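Local coordinates for cupin 2 conserved barrel domain protein (Desulfovibrio desulfuricans subsp. desulfuricans str. G20, PDB 2Q30) that is of unknown function but adopts the double-stranded beta-helix fold of RmlC-like cupins, a small all-beta barrel, at residues 39-42 and 43-46. Numbering follows the deposited sequence.
Sequences TFKA and GQEL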
loop_
_atom_site.group_PDB
_atom_site.type_symbol
_atom_site.label_atom_id
_atom_site.label_comp_id
_atom_site.label_asym_id
_atom_site.label_seq_id
_atom_site.Cartn_x
_atom_site.Cartn_y
_atom_site.Cartn_z
ATOM N N THR A 39 7.096 -0.962 11.693
ATOM C CA THR A 39 8.378 -1.611 11.408
ATOM C C THR A 39 8.665 -2.534 12.589
ATOM O O THR A 39 8.636 -2.109 13.751
ATOM C CB THR A 39 9.507 -0.618 11.202
ATOM O OG1 THR A 39 9.087 0.391 10.249
ATOM C CG2 THR A 39 10.762 -1.348 10.712
ATOM N N PHE A 40 8.923 -3.786 12.260
ATOM C CA PHE A 40 9.104 -4.832 13.224
ATOM C C PHE A 40 10.435 -5.507 13.078
ATOM O O PHE A 40 10.889 -5.750 11.960
ATOM C CB PHE A 40 8.080 -5.940 12.957
ATOM C CG PHE A 40 6.658 -5.480 12.902
ATOM C CD1 PHE A 40 5.894 -5.423 14.048
ATOM C CD2 PHE A 40 6.065 -5.137 11.683
ATOM C CE1 PHE A 40 4.553 -5.023 14.000
ATOM C CE2 PHE A 40 4.727 -4.741 11.630
ATOM C CZ PHE A 40 3.977 -4.696 12.797
ATOM N N LYS A 41 11.039 -5.817 14.222
ATOM C CA LYS A 41 12.139 -6.761 14.277
ATOM C C LYS A 41 11.426 -8.107 14.264
ATOM O O LYS A 41 10.243 -8.198 14.643
ATOM C CB LYS A 41 12.990 -6.641 15.546
ATOM C CG LYS A 41 13.870 -5.389 15.652
ATOM C CD LYS A 41 14.936 -5.277 14.541
ATOM C CE LYS A 41 16.014 -6.357 14.525
ATOM N NZ LYS A 41 16.872 -6.219 13.279
ATOM N N ALA A 42 12.126 -9.132 13.787
ATOM C CA ALA A 42 11.600 -10.507 13.720
ATOM C C ALA A 42 11.034 -10.915 15.083
ATOM O O ALA A 42 11.663 -10.660 16.112
ATOM C CB ALA A 42 12.716 -11.493 13.282
ATOM N N GLY A 43 9.826 -11.472 15.085
ATOM C CA GLY A 43 9.154 -11.887 16.316
ATOM C C GLY A 43 8.294 -10.828 16.976
ATOM O O GLY A 43 7.529 -11.157 17.874
ATOM N N GLN A 44 8.404 -9.565 16.554
ATOM C CA GLN A 44 7.562 -8.503 17.116
ATOM C C GLN A 44 6.190 -8.570 16.460
ATOM O O GLN A 44 6.005 -9.174 15.374
ATOM C CB GLN A 44 8.179 -7.129 16.952
ATOM C CG GLN A 44 9.501 -6.977 17.689
ATOM C CD GLN A 44 10.030 -5.546 17.656
ATOM O OE1 GLN A 44 9.841 -4.828 16.681
ATOM N NE2 GLN A 44 10.729 -5.145 18.708
ATOM N N GLU A 45 5.238 -7.935 17.124
ATOM C CA GLU A 45 3.855 -8.018 16.737
ATOM C C GLU A 45 3.071 -6.771 17.056
ATOM O O GLU A 45 3.288 -6.154 18.078
ATOM C CB GLU A 45 3.268 -9.168 17.559
ATOM C CG GLU A 45 1.848 -9.593 17.265
ATOM C CD GLU A 45 1.380 -10.679 18.218
ATOM O OE1 GLU A 45 2.241 -11.363 18.829
ATOM O OE2 GLU A 45 0.147 -10.831 18.350
ATOM N N LEU A 46 2.157 -6.433 16.160
ATOM C CA LEU A 46 1.171 -5.393 16.368
ATOM C C LEU A 46 0.034 -6.269 16.876
ATOM O O LEU A 46 -0.479 -7.098 16.105
ATOM C CB LEU A 46 0.787 -4.718 15.063
ATOM C CG LEU A 46 -0.406 -3.774 15.043
ATOM C CD1 LEU A 46 -0.235 -2.639 16.061
ATOM C CD2 LEU A 46 -0.537 -3.253 13.635
HETATM O O HOH W 1 10.943 -2.481 15.577
#
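Gln44 sends its side chain across the mouth of the turn to the backbone of Lys41, which it grips by side chain and backbone alike. Its amide OE1 accepts a hydrogen bond from Lys41 N at 2.9 Å, nearly straight (168°), the donor standing above the carbonyl plane of the amide. In return, Gln44 N donates to Lys41 O at 3.0 Å, closing the type II beta turn from Lys41 to Gln44. With CG beside its own backbone N (chi1 -63°) and the chain extended beyond it, the Gln44 side chain runs across the start of Lys41, Gln44 CD lying 3.8 Å from Lys41 CB. A water links the same OE1 to Thr39 O, while NE2 turns to the backbone carbonyl of Asp18. Gly43 takes the third position of the turn with a positive phi (89°). The Phe40 ring extends toward the returning strand: Phe40 CE1 comes within 3.5 Å of Leu46 N, and Leu46 CB meets the ring edge in plane, 3.9 Å from Phe40 CZ. Lys41 NZ forms a salt bridge with Asp99. The turn carries the chain from strand 34-40 of one cupin sheet to strand 45-49 of the other, with Phe40 packed against strands 100-107 and 92-96.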